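Local coordinates for protein ricin B lectin (Clostridium thermocellum, PDB 3VSF) that probably hydrolyses beta-1,3-galactan as an exo-acting family 43 glycosidase and carries a galactose-binding beta-trefoil module beside its propeller, at residues G45-F48 against N54-H57; V95-R100 against Y323-L328; T283-Q288 against L338-S343; I292-G297 against T301-M306; D308-A313 against N319-V324. One frame throughout, in Å; residues are numbered along the deposited sequence.

Contact 1: G45-F48 against N54-H57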
# COMPACT_ATOMS: atom_id res chain seq x y z
N GLY A 45 1.15 -3.36 10.79
CA GLY A 45 0.45 -2.90 11.98
C GLY A 45 1.37 -2.84 13.18
O GLY A 45 0.91 -2.84 14.33
N THR A 46 2.67 -2.78 12.92
CA THR A 46 3.67 -2.71 13.99
C THR A 46 4.72 -1.65 13.70
O THR A 46 4.71 -1.03 12.64
CB THR A 46 4.38 -4.06 14.18
OG1 THR A 46 5.31 -4.28 13.11
CG2 THR A 46 3.38 -5.21 14.22
N GLN A 47 5.63 -1.45 14.65
CA GLN A 47 6.75 -0.54 14.45
C GLN A 47 8.03 -1.33 14.22
O GLN A 47 8.57 -1.93 15.15
CB GLN A 47 6.91 0.39 15.66
CG GLN A 47 5.78 1.40 15.81
CD GLN A 47 6.05 2.40 16.92
OE1 GLN A 47 6.78 2.11 17.87
NE2 GLN A 47 5.45 3.58 16.81
N PHE A 48 8.50 -1.32 12.98
CA PHE A 48 9.70 -2.07 12.62
C PHE A 48 10.88 -1.61 13.47
O PHE A 48 10.98 -0.44 13.83
CB PHE A 48 10.04 -1.87 11.14
CG PHE A 48 8.86 -2.06 10.22
CD1 PHE A 48 7.75 -2.78 10.63
CD2 PHE A 48 8.87 -1.52 8.94
CE1 PHE A 48 6.67 -2.95 9.78
CE2 PHE A 48 7.79 -1.69 8.09
CZ PHE A 48 6.69 -2.40 8.51
N ASN A 54 16.18 -0.91 18.03
CA ASN A 54 15.36 0.25 18.38
C ASN A 54 14.26 0.51 17.36
O ASN A 54 14.41 0.22 16.18
CB ASN A 54 16.23 1.49 18.55
CG ASN A 54 17.00 1.50 19.86
OD1 ASN A 54 16.69 2.26 20.77
ND2 ASN A 54 18.01 0.64 19.96
N VAL A 55 13.15 1.07 17.84
CA VAL A 55 12.00 1.37 16.99
C VAL A 55 12.34 2.40 15.92
O VAL A 55 12.79 3.50 16.22
CB VAL A 55 10.80 1.86 17.82
CG1 VAL A 55 11.25 2.89 18.85
CG2 VAL A 55 9.72 2.42 16.92
N ILE A 56 12.11 2.03 14.66
CA ILE A 56 12.33 2.94 13.54
C ILE A 56 11.31 4.09 13.58
O ILE A 56 10.11 3.85 13.72
CB ILE A 56 12.22 2.21 12.19
CG1 ILE A 56 13.30 1.13 12.08
CG2 ILE A 56 12.32 3.19 11.03
CD1 ILE A 56 13.27 0.36 10.78
N HIS A 57 11.80 5.32 13.46
CA HIS A 57 10.94 6.49 13.47
C HIS A 57 11.07 7.30 12.18
O HIS A 57 11.79 8.30 12.14
CB HIS A 57 11.23 7.37 14.69
CG HIS A 57 12.68 7.61 14.94
ND1 HIS A 57 13.31 8.80 14.62
CD2 HIS A 57 13.64 6.82 15.47
CE1 HIS A 57 14.59 8.73 14.95
NE2 HIS A 57 14.81 7.53 15.47

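Contact 2: V95-R100 against Y323-L328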
# COMPACT_ATOMS: atom_id res chain seq x y z
N VAL A 95 14.38 -5.31 4.78
CA VAL A 95 13.73 -5.75 6.01
C VAL A 95 14.56 -5.37 7.24
O VAL A 95 14.01 -4.94 8.25
CB VAL A 95 13.47 -7.27 6.01
CG1 VAL A 95 12.87 -7.72 7.34
CG2 VAL A 95 12.54 -7.64 4.85
N ASN A 96 15.87 -5.55 7.14
CA ASN A 96 16.78 -5.16 8.22
C ASN A 96 17.36 -3.77 7.98
O ASN A 96 18.17 -3.58 7.07
CB ASN A 96 17.91 -6.18 8.38
CG ASN A 96 17.39 -7.56 8.75
OD1 ASN A 96 17.12 -7.83 9.92
ND2 ASN A 96 17.27 -8.43 7.76
N TRP A 97 16.96 -2.81 8.81
CA TRP A 97 17.33 -1.42 8.60
C TRP A 97 18.40 -0.93 9.57
O TRP A 97 18.38 -1.25 10.76
CB TRP A 97 16.10 -0.52 8.67
CG TRP A 97 15.14 -0.78 7.55
CD1 TRP A 97 14.04 -1.58 7.59
CD2 TRP A 97 15.22 -0.25 6.23
NE1 TRP A 97 13.42 -1.57 6.36
CE2 TRP A 97 14.12 -0.77 5.51
CE3 TRP A 97 16.11 0.61 5.58
CZ2 TRP A 97 13.89 -0.45 4.17
CZ3 TRP A 97 15.88 0.92 4.25
CH2 TRP A 97 14.78 0.39 3.56
N GLU A 98 19.34 -0.15 9.05
CA GLU A 98 20.43 0.39 9.86
C GLU A 98 20.27 1.90 10.05
O GLU A 98 20.00 2.63 9.11
CB GLU A 98 21.78 0.09 9.20
CG GLU A 98 22.97 0.72 9.90
CD GLU A 98 24.29 0.38 9.22
OE1 GLU A 98 24.31 -0.57 8.41
OE2 GLU A 98 25.29 1.07 9.49
N TYR A 99 20.43 2.34 11.30
CA TYR A 99 20.33 3.76 11.62
C TYR A 99 21.51 4.52 11.03
O TYR A 99 22.65 4.06 11.10
CB TYR A 99 20.30 3.94 13.14
CG TYR A 99 19.88 5.32 13.60
CD1 TYR A 99 19.27 6.20 12.72
CD2 TYR A 99 20.09 5.73 14.91
CE1 TYR A 99 18.88 7.46 13.14
CE2 TYR A 99 19.71 6.99 15.33
CZ TYR A 99 19.11 7.85 14.44
OH TYR A 99 18.72 9.10 14.87
N ARG A 100 21.24 5.68 10.44
CA ARG A 100 22.29 6.48 9.82
C ARG A 100 22.26 7.93 10.30
O ARG A 100 22.98 8.78 9.78
CB ARG A 100 22.17 6.44 8.29
CG ARG A 100 22.29 5.04 7.70
CD ARG A 100 23.70 4.48 7.87
NE ARG A 100 24.55 4.75 6.71
CZ ARG A 100 25.82 4.38 6.61
NH1 ARG A 100 26.40 3.71 7.61
NH2 ARG A 100 26.51 4.66 5.52
N TYR A 323 3.76 1.16 10.92
CA TYR A 323 3.90 1.16 9.47
C TYR A 323 3.17 -0.01 8.81
O TYR A 323 2.99 -1.06 9.42
CB TYR A 323 5.38 1.13 9.07
CG TYR A 323 6.22 2.15 9.81
CD1 TYR A 323 6.20 3.49 9.44
CD2 TYR A 323 7.04 1.78 10.87
CE1 TYR A 323 6.97 4.43 10.10
CE2 TYR A 323 7.80 2.71 11.54
CZ TYR A 323 7.77 4.03 11.16
OH TYR A 323 8.53 4.96 11.82
N VAL A 324 2.75 0.20 7.57
CA VAL A 324 2.06 -0.83 6.80
C VAL A 324 2.64 -0.93 5.40
O VAL A 324 2.43 -0.04 4.57
CB VAL A 324 0.55 -0.55 6.71
CG1 VAL A 324 -0.11 -1.51 5.72
CG2 VAL A 324 -0.10 -0.67 8.08
N TRP A 325 3.37 -2.00 5.13
CA TRP A 325 3.95 -2.22 3.81
C TRP A 325 3.24 -3.35 3.07
O TRP A 325 3.05 -4.44 3.61
CB TRP A 325 5.45 -2.51 3.91
CG TRP A 325 6.26 -1.32 4.31
CD1 TRP A 325 5.79 -0.10 4.72
CD2 TRP A 325 7.69 -1.22 4.33
NE1 TRP A 325 6.84 0.74 5.00
CE2 TRP A 325 8.02 0.08 4.77
CE3 TRP A 325 8.73 -2.11 4.02
CZ2 TRP A 325 9.34 0.51 4.91
CZ3 TRP A 325 10.03 -1.68 4.16
CH2 TRP A 325 10.33 -0.38 4.60
N LEU A 326 2.86 -3.08 1.83
CA LEU A 326 2.15 -4.06 1.01
C LEU A 326 2.64 -3.98 -0.43
O LEU A 326 3.15 -2.95 -0.86
CB LEU A 326 0.65 -3.80 1.06
CG LEU A 326 -0.01 -3.77 2.44
CD1 LEU A 326 -1.43 -3.25 2.34
CD2 LEU A 326 0.01 -5.15 3.08
N PRO A 327 2.50 -5.08 -1.18
CA PRO A 327 2.87 -5.08 -2.59
C PRO A 327 1.78 -4.43 -3.45
O PRO A 327 0.60 -4.70 -3.23
CB PRO A 327 2.99 -6.57 -2.93
CG PRO A 327 2.03 -7.22 -1.99
CD PRO A 327 2.08 -6.42 -0.72
N LEU A 328 2.19 -3.59 -4.39
CA LEU A 328 1.24 -2.98 -5.32
C LEU A 328 1.25 -3.77 -6.63
O LEU A 328 2.20 -3.69 -7.41
CB LEU A 328 1.60 -1.52 -5.59
CG LEU A 328 0.69 -0.77 -6.55
CD1 LEU A 328 -0.73 -0.71 -6.01
CD2 LEU A 328 1.22 0.63 -6.82

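Contact 3: T283-Q288 against L338-S343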
# COMPACT_ATOMS: atom_id res chain seq x y z
N THR A 283 -10.65 1.72 4.43
CA THR A 283 -9.72 2.39 5.34
C THR A 283 -8.27 2.18 4.91
O THR A 283 -7.35 2.40 5.69
CB THR A 283 -9.88 1.89 6.78
OG1 THR A 283 -9.53 0.51 6.86
CG2 THR A 283 -11.32 2.07 7.25
N THR A 284 -8.08 1.75 3.67
CA THR A 284 -6.76 1.41 3.16
C THR A 284 -6.02 0.53 4.17
O THR A 284 -4.82 0.68 4.38
CB THR A 284 -5.92 2.67 2.85
OG1 THR A 284 -6.73 3.63 2.16
CG2 THR A 284 -4.72 2.31 1.99
N TYR A 285 -6.76 -0.36 4.81
CA TYR A 285 -6.20 -1.29 5.78
C TYR A 285 -5.63 -0.54 6.99
O TYR A 285 -4.53 -0.84 7.45
CB TYR A 285 -5.12 -2.16 5.13
CG TYR A 285 -5.58 -2.79 3.83
CD1 TYR A 285 -6.88 -3.25 3.69
CD2 TYR A 285 -4.72 -2.90 2.75
CE1 TYR A 285 -7.31 -3.82 2.50
CE2 TYR A 285 -5.14 -3.47 1.56
CZ TYR A 285 -6.43 -3.93 1.44
OH TYR A 285 -6.86 -4.49 0.26
N ARG A 286 -6.40 0.42 7.49
CA ARG A 286 -5.99 1.24 8.62
C ARG A 286 -4.63 1.89 8.40
O ARG A 286 -3.73 1.76 9.24
CB ARG A 286 -5.99 0.42 9.92
CG ARG A 286 -7.37 0.03 10.41
CD ARG A 286 -7.39 -0.16 11.91
NE ARG A 286 -6.56 -1.28 12.34
CZ ARG A 286 -6.05 -1.41 13.56
NH1 ARG A 286 -6.27 -0.47 14.48
NH2 ARG A 286 -5.31 -2.47 13.87
N SER A 287 -4.48 2.58 7.28
CA SER A 287 -3.24 3.28 6.98
C SER A 287 -3.47 4.40 5.98
O SER A 287 -4.54 4.52 5.38
CB SER A 287 -2.19 2.31 6.43
OG SER A 287 -2.43 2.03 5.06
N GLN A 288 -2.45 5.24 5.80
CA GLN A 288 -2.48 6.29 4.80
C GLN A 288 -1.24 6.19 3.92
O GLN A 288 -0.13 6.10 4.43
CB GLN A 288 -2.55 7.67 5.47
CG GLN A 288 -2.77 8.82 4.50
CD GLN A 288 -2.78 10.17 5.19
OE1 GLN A 288 -2.36 10.30 6.34
NE2 GLN A 288 -3.27 11.18 4.48
N LEU A 338 -4.25 -3.68 -4.50
CA LEU A 338 -3.50 -3.47 -3.27
C LEU A 338 -4.04 -4.37 -2.16
O LEU A 338 -4.92 -3.97 -1.41
CB LEU A 338 -3.55 -2.00 -2.85
CG LEU A 338 -2.53 -1.51 -1.82
CD1 LEU A 338 -3.00 -1.79 -0.40
CD2 LEU A 338 -1.16 -2.12 -2.06
N PRO A 339 -3.51 -5.60 -2.07
CA PRO A 339 -3.96 -6.60 -1.10
C PRO A 339 -3.36 -6.37 0.28
O PRO A 339 -2.29 -5.78 0.39
CB PRO A 339 -3.43 -7.90 -1.69
CG PRO A 339 -2.17 -7.49 -2.37
CD PRO A 339 -2.43 -6.12 -2.94
N TYR A 340 -4.05 -6.83 1.32
CA TYR A 340 -3.52 -6.74 2.67
C TYR A 340 -3.07 -8.09 3.20
O TYR A 340 -3.87 -9.02 3.34
CB TYR A 340 -4.55 -6.14 3.63
CG TYR A 340 -4.12 -6.19 5.08
CD1 TYR A 340 -3.27 -5.23 5.60
CD2 TYR A 340 -4.56 -7.21 5.92
CE1 TYR A 340 -2.87 -5.27 6.93
CE2 TYR A 340 -4.16 -7.26 7.24
CZ TYR A 340 -3.32 -6.29 7.74
OH TYR A 340 -2.92 -6.34 9.06
N TYR A 341 -1.78 -8.21 3.48
CA TYR A 341 -1.22 -9.40 4.10
C TYR A 341 -0.74 -9.04 5.49
O TYR A 341 0.05 -8.11 5.66
CB TYR A 341 -0.06 -9.95 3.27
CG TYR A 341 -0.41 -10.23 1.82
CD1 TYR A 341 -1.64 -10.77 1.48
CD2 TYR A 341 0.49 -9.94 0.81
CE1 TYR A 341 -1.96 -11.02 0.15
CE2 TYR A 341 0.18 -10.19 -0.52
CZ TYR A 341 -1.05 -10.73 -0.84
OH TYR A 341 -1.36 -10.98 -2.15
N ASP A 342 -1.22 -9.76 6.50
CA ASP A 342 -0.81 -9.49 7.88
C ASP A 342 0.70 -9.66 8.01
O ASP A 342 1.32 -9.08 8.90
CB ASP A 342 -1.55 -10.41 8.85
CG ASP A 342 -1.54 -9.89 10.27
OD1 ASP A 342 -2.44 -9.09 10.61
OD2 ASP A 342 -0.63 -10.26 11.04
N SER A 343 1.28 -10.46 7.12
CA SER A 343 2.72 -10.65 7.06
C SER A 343 3.18 -10.70 5.61
O SER A 343 2.58 -11.39 4.79
CB SER A 343 3.13 -11.94 7.79
OG SER A 343 2.77 -11.89 9.16

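Contact 4: I292-G297 against T301-M306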
# COMPACT_ATOMS: atom_id res chain seq x y z
N ILE A 292 5.55 5.09 -2.85
CA ILE A 292 5.57 3.85 -3.63
C ILE A 292 6.81 3.78 -4.52
O ILE A 292 6.97 4.58 -5.44
CB ILE A 292 4.32 3.72 -4.51
CG1 ILE A 292 3.05 3.72 -3.65
CG2 ILE A 292 4.39 2.46 -5.35
CD1 ILE A 292 1.77 3.68 -4.45
N ILE A 293 7.69 2.82 -4.24
CA ILE A 293 8.90 2.63 -5.05
C ILE A 293 8.95 1.27 -5.74
O ILE A 293 8.51 0.27 -5.19
CB ILE A 293 10.19 2.80 -4.21
CG1 ILE A 293 9.91 2.57 -2.73
CG2 ILE A 293 10.80 4.17 -4.45
CD1 ILE A 293 9.57 1.13 -2.39
N PRO A 294 9.49 1.25 -6.96
CA PRO A 294 9.72 0.00 -7.70
C PRO A 294 10.91 -0.76 -7.12
O PRO A 294 12.00 -0.20 -7.02
CB PRO A 294 10.06 0.49 -9.12
CG PRO A 294 9.63 1.93 -9.17
CD PRO A 294 9.80 2.44 -7.78
N VAL A 295 10.69 -2.01 -6.75
CA VAL A 295 11.77 -2.87 -6.27
C VAL A 295 12.20 -3.82 -7.38
O VAL A 295 11.50 -4.78 -7.70
CB VAL A 295 11.35 -3.67 -5.03
CG1 VAL A 295 12.50 -4.55 -4.55
CG2 VAL A 295 10.89 -2.74 -3.92
N GLN A 296 13.37 -3.55 -7.96
CA GLN A 296 13.85 -4.30 -9.11
C GLN A 296 14.84 -5.39 -8.70
O GLN A 296 15.69 -5.18 -7.84
CB GLN A 296 14.48 -3.36 -10.13
CG GLN A 296 14.89 -4.02 -11.44
CD GLN A 296 15.13 -3.00 -12.54
OE1 GLN A 296 14.38 -2.04 -12.69
NE2 GLN A 296 16.20 -3.20 -13.31
N GLY A 297 14.71 -6.56 -9.31
CA GLY A 297 15.58 -7.69 -9.01
C GLY A 297 15.84 -8.57 -10.21
O GLY A 297 15.63 -8.16 -11.36
N THR A 301 10.28 -6.82 -11.53
CA THR A 301 10.06 -5.62 -10.72
C THR A 301 8.76 -5.70 -9.93
O THR A 301 7.70 -5.97 -10.48
CB THR A 301 10.04 -4.35 -11.60
OG1 THR A 301 11.32 -4.18 -12.22
CG2 THR A 301 9.73 -3.13 -10.75
N SER A 302 8.86 -5.48 -8.62
CA SER A 302 7.69 -5.45 -7.75
C SER A 302 7.59 -4.11 -7.04
O SER A 302 8.53 -3.67 -6.38
CB SER A 302 7.76 -6.58 -6.72
OG SER A 302 7.78 -7.85 -7.35
N TYR A 303 6.44 -3.45 -7.19
CA TYR A 303 6.24 -2.14 -6.59
C TYR A 303 5.80 -2.23 -5.13
O TYR A 303 4.81 -2.88 -4.82
CB TYR A 303 5.22 -1.33 -7.41
CG TYR A 303 5.74 -0.93 -8.77
CD1 TYR A 303 6.09 0.39 -9.04
CD2 TYR A 303 5.88 -1.86 -9.79
CE1 TYR A 303 6.57 0.76 -10.28
CE2 TYR A 303 6.35 -1.49 -11.04
CZ TYR A 303 6.70 -0.18 -11.28
OH TYR A 303 7.17 0.19 -12.52
N LEU A 304 6.55 -1.58 -4.25
CA LEU A 304 6.27 -1.61 -2.82
C LEU A 304 5.44 -0.41 -2.38
O LEU A 304 5.74 0.73 -2.73
CB LEU A 304 7.57 -1.67 -2.02
CG LEU A 304 7.43 -1.51 -0.50
CD1 LEU A 304 6.54 -2.60 0.08
CD2 LEU A 304 8.79 -1.53 0.17
N TYR A 305 4.40 -0.68 -1.59
CA TYR A 305 3.56 0.36 -1.04
C TYR A 305 3.92 0.64 0.42
O TYR A 305 4.05 -0.29 1.22
CB TYR A 305 2.08 -0.03 -1.14
CG TYR A 305 1.18 0.74 -0.20
CD1 TYR A 305 0.54 1.90 -0.61
CD2 TYR A 305 0.96 0.29 1.09
CE1 TYR A 305 -0.29 2.60 0.25
CE2 TYR A 305 0.13 0.99 1.96
CZ TYR A 305 -0.49 2.14 1.53
OH TYR A 305 -1.31 2.83 2.39
N MET A 306 4.07 1.91 0.75
CA MET A 306 4.35 2.31 2.13
C MET A 306 3.21 3.14 2.68
O MET A 306 2.67 4.01 1.99
CB MET A 306 5.65 3.11 2.20
CG MET A 306 6.85 2.39 1.65
SD MET A 306 8.34 3.39 1.73
CE MET A 306 9.45 2.35 0.80

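Contact 5: D308-A313 against N319-V324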
# COMPACT_ATOMS: atom_id res chain seq x y z
N ASP A 308 1.22 4.72 6.63
CA ASP A 308 1.36 5.06 8.04
C ASP A 308 0.07 4.79 8.80
O ASP A 308 -1.00 5.28 8.43
CB ASP A 308 1.77 6.52 8.22
CG ASP A 308 3.24 6.75 7.91
OD1 ASP A 308 4.08 6.49 8.79
OD2 ASP A 308 3.55 7.20 6.78
N ARG A 309 0.16 3.99 9.86
CA ARG A 309 -0.96 3.79 10.76
C ARG A 309 -0.84 4.80 11.89
O ARG A 309 -0.36 4.49 12.98
CB ARG A 309 -0.98 2.36 11.30
CG ARG A 309 -2.15 2.07 12.23
CD ARG A 309 -2.32 0.58 12.44
NE ARG A 309 -2.67 -0.10 11.20
CZ ARG A 309 -2.89 -1.41 11.10
NH1 ARG A 309 -2.79 -2.18 12.17
NH2 ARG A 309 -3.20 -1.94 9.93
N TRP A 310 -1.28 6.03 11.62
CA TRP A 310 -1.14 7.13 12.56
C TRP A 310 -1.77 6.82 13.92
O TRP A 310 -2.96 6.50 14.01
CB TRP A 310 -1.75 8.41 11.98
CG TRP A 310 -1.10 8.84 10.70
CD1 TRP A 310 -1.65 8.81 9.45
CD2 TRP A 310 0.22 9.37 10.54
NE1 TRP A 310 -0.76 9.28 8.52
CE2 TRP A 310 0.40 9.63 9.17
CE3 TRP A 310 1.27 9.64 11.42
CZ2 TRP A 310 1.59 10.15 8.66
CZ3 TRP A 310 2.45 10.16 10.91
CH2 TRP A 310 2.60 10.41 9.54
N ALA A 311 -0.96 6.91 14.96
CA ALA A 311 -1.42 6.64 16.32
C ALA A 311 -2.49 7.64 16.75
O ALA A 311 -3.20 7.42 17.73
CB ALA A 311 -0.25 6.66 17.29
N GLY A 312 -2.60 8.73 16.01
CA GLY A 312 -3.59 9.75 16.29
C GLY A 312 -5.00 9.21 16.24
O GLY A 312 -5.93 9.80 16.79
N ALA A 313 -5.17 8.08 15.56
CA ALA A 313 -6.47 7.44 15.44
C ALA A 313 -6.99 6.99 16.80
O ALA A 313 -8.19 7.06 17.07
CB ALA A 313 -6.40 6.26 14.49
N ASN A 319 4.85 9.74 17.30
CA ASN A 319 5.97 8.80 17.38
C ASN A 319 5.54 7.36 17.64
O ASN A 319 6.33 6.43 17.48
CB ASN A 319 6.97 9.26 18.44
CG ASN A 319 7.56 10.62 18.14
OD1 ASN A 319 8.58 10.73 17.45
ND2 ASN A 319 6.93 11.67 18.65
N ASP A 320 4.29 7.18 18.06
CA ASP A 320 3.76 5.84 18.32
C ASP A 320 3.05 5.27 17.10
O ASP A 320 2.34 4.27 17.19
CB ASP A 320 2.81 5.86 19.52
CG ASP A 320 3.53 6.15 20.83
OD1 ASP A 320 4.73 5.83 20.93
OD2 ASP A 320 2.88 6.68 21.75
N SER A 321 3.25 5.91 15.95
CA SER A 321 2.63 5.46 14.71
C SER A 321 3.33 4.23 14.15
O SER A 321 4.55 4.13 14.18
CB SER A 321 2.63 6.58 13.67
OG SER A 321 1.83 7.67 14.09
N GLN A 322 2.54 3.29 13.64
CA GLN A 322 3.07 2.06 13.07
C GLN A 322 3.10 2.13 11.55
O GLN A 322 2.54 3.05 10.95
CB GLN A 322 2.25 0.86 13.54
CG GLN A 322 2.33 0.62 15.04
CD GLN A 322 1.08 -0.03 15.61
OE1 GLN A 322 0.01 0.04 15.02
NE2 GLN A 322 1.22 -0.65 16.78
N TYR A 323 3.76 1.16 10.92
CA TYR A 323 3.90 1.16 9.47
C TYR A 323 3.17 -0.01 8.81
O TYR A 323 2.99 -1.06 9.42
CB TYR A 323 5.38 1.13 9.07
CG TYR A 323 6.22 2.15 9.81
CD1 TYR A 323 6.20 3.49 9.44
CD2 TYR A 323 7.04 1.78 10.87
CE1 TYR A 323 6.97 4.43 10.10
CE2 TYR A 323 7.80 2.71 11.54
CZ TYR A 323 7.77 4.03 11.16
OH TYR A 323 8.53 4.96 11.82
N VAL A 324 2.75 0.20 7.57
CA VAL A 324 2.06 -0.83 6.80
C VAL A 324 2.64 -0.93 5.40
O VAL A 324 2.43 -0.04 4.57
CB VAL A 324 0.55 -0.55 6.71
CG1 VAL A 324 -0.11 -1.51 5.72
CG2 VAL A 324 -0.10 -0.67 8.08

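Contact 1: G45-F48 against N54-H57
V55 meets Q47 through one methyl group. CG2 of V55 lies against the glutamine chain, 3.7 Å from Q47 CB and 3.7 Å from Q47 CD. The rotation of the V55 side chain (chi1 45°) points this methyl at Q47. OE1 is the part of the Q47 amide nearest to it. The amide nitrogen has a different partner, the backbone O of S321, and this bond sets where the extended Q47 chain ends.

Next comes I56, which holds the polar link of the contact. Its backbone N donates to F48 O at 2.8 Å, with an N-H...O angle of 167°. The donor lies nearly along the C=O axis. The I56 side chain is buried, and its CG1 passes close to the same oxygen, 3.3 Å from F48 O. The chain then runs on fully extended (chi2 180°), and CD1 comes within 3.9 Å of F48 CB. The F48 ring itself turns to the other side, where it packs on W72, Y323 and W325.

Both segments belong to the loop joining strands 41-43 and 61-66. The loop lies against W72 of strand 69-77 and Y323 of strand 322-330, at the seam between the first and last propeller blades. One nearly straight backbone bond, with the I56 side chain packed against F48 CB, holds this loop folded back on itself. Further ties include S321, W72 and the backbone of Y323.

Contact 2: V95-R100 against Y323-L328
W97 and W325 make the whole of this contact. Their indoles meet rim to rim, with neither lying over the face of the other. CH2 of W325 does the touching. It comes 3.6 Å from W97 CZ2 and 3.7 Å from W97 NE1, while CZ3 of W325 follows at 4.0 Å from W97 NE1. W97 CZ2 lies at the edge of the W325 ring, near its plane. The two planes are almost perpendicular, at 89°. The centroid of the W97 five-membered ring is 5.8 Å from that of the W325 six-membered ring.

This part is tightly packed on other sides too. W72 meets W97 edge to face and also meets the W325 ring at a slant. M63 touches both tryptophans, and I56 lies on W97.

The other end of the segment 95-100 is more open and polar. Strand residues E98 and R100 turn to each other there, with R100 NH1 3.4 Å from E98 OE2 in a salt bridge. Each has a further charged partner, R90 for E98 and D157 for R100. They have no part in the contact with 323-328.

Strand 98-105 closes one four-stranded sheet and strand 322-330 lies inside another, so the tryptophans join two blades of the propeller. No hydrogen bond crosses between the segments. The union rests on the fit of aromatic rims in a buried, apolar setting.

Contact 3: T283-Q288 against L338-S343
Y285 reaches across to 338-343 with both its hydroxyl and its ring. The hydrogen bond comes from the phenol: Y285 OH donates to L338 O at 2.6 Å, in the carbonyl plane. L338 O also lies at the edge of the Y285 ring, near the ring plane.

The aromatic contact uses the ring face. CB of Y340 sits over the centre of the Y285 ring, 3.3 Å from the centroid and 9° off the normal, a CH-pi contact. The Y340 ring is inclined by 50° to the Y285 ring, and its CD1 comes 3.6 Å from Y285 CB.

Apolar packing adds L338, whose CD1 lies 3.4 Å from Y285 CE2.

Bonds within each segment fix the surroundings. T283 OG1 accepts from R286 N in an ST motif, and S287 OG donates to T284 O. Y340 OH donates to D342 OD1 from above the carboxylate plane.

Y285 also touches N440, a galactose-binding residue of the beta-trefoil, though no galactose is bound here. Y340 bonds to S439 beside it. The contact thus lies where propeller and trefoil meet. With its hydroxyl bonded and a face covered, the Y285 ring is held in both position and tilt.

Contact 4: I292-G297 against T301-M306
V295 and S302 exchange two backbone hydrogen bonds. V295 N donates to S302 O at 2.7 Å, and S302 N returns to V295 O at 2.9 Å with an angle of 170°. I293 and L304 form the next hydrogen-bonded pair. L304 N to I293 O is 2.9 Å, while I293 N to L304 O is longer at 3.2 Å and more bent, at 137°. P294 with Y303 between them, and I292 with Y305 and Q296 with T301 on the outside, are non-hydrogen-bonded. P294 has no N-H, and a non-hydrogen-bonded position needs none toward this neighbour.

Packing differs on the two faces of the hairpin. On one face P294 lies across the Y303 ring: CB is over the face, offset toward the rim, and CG is 3.5 Å from Y303 CE1. On this face I292 CG1 also approaches Y305 CD1. On the other, I293 and L304 lie side by side and point the same way. I293 CD1 is 3.5 Å from L304 CB and 3.4 Å from M306 CE. M306 gets there with an extended chain (chi2 179°) that carries its methyl back to I293. V295 CG2 also rests near L304 CB.

The two strands are the first and second of a four-stranded propeller blade. Strand 322-330 continues it on the far side of 301-309, with backbone bonds between Y303 and L328 and between Y305 and L326. I353 of strand 352-355 covers V295, S302 and L304, and M63 of strand 61-66 touches I293 and M306.

Contact 5: D308-A313 against N319-V324
S321 and R309 owe their contacts to their torsions. S321 turns OG beside its own backbone N (chi1 -64°), within reach of A311 N. R309 starts extended, then bends at chi3 (-64°), which brings its guanidinium obliquely to V324 CG2. The motif is an antiparallel beta hairpin with a long loop, made by strands 301-309 and 322-330 of one propeller blade.

The pairing ends at R309 and Q322, a hydrogen-bonded pair. R309 N donates to Q322 O at 2.8 Å. Q322 N answers to R309 O at 3.2 Å, and this donor stands above the carbonyl plane. D308 and Y323 form the non-hydrogen-bonded pair before it. Their side chains lie side by side, with D308 OD1 3.7 Å from Y323 CD1.

R309 has Q322 and V324 as neighbours. Its CD is 3.5 Å from Q322 OE1, and NH2 is 3.8 Å from V324 CG2. Its N-H groups are used by backbone oxygens: NE by R286 O and NH2 by Y285 O. A buried arginine is thus tied to the loop carrying Y285.

W310 starts away from 319-324, but its ring atom CE3 passes near S321 OG. D308 CB lies over one face of this ring, toward the rim, and W310 NE1 bonds to Q288 OE1. A311 begins a 3-10 turn and packs its CB on the backbone of D320.

In place of a further backbone pair, a serine hydroxyl closes the loop: A311 N donates to S321 OG at 3.0 Å, with an N-H...O angle of 167°, and OG is also bonded to V318 O.

Overall arrangement
Contacts 4 and 5 lie in one four-stranded blade, 288-296, 301-309, 322-330 and 336-337, and contact 2 reaches it through 323-328. Contacts 4 and 5 hold opposite ends of strand 301-309, their centres about 22 Å apart. Contact 1 comes first in the chain, and its loop bonds to Y323 and S321. The centres of contacts 1 and 2 are about 9 Å apart. The segments of contacts 2 and 3 alternate along the chain, and contact 3 encloses contacts 4 and 5. Contacts 1 and 2 thus span the seam between the first and last blades of the five-bladed propeller, and contact 3 sits at the junction with the trefoil.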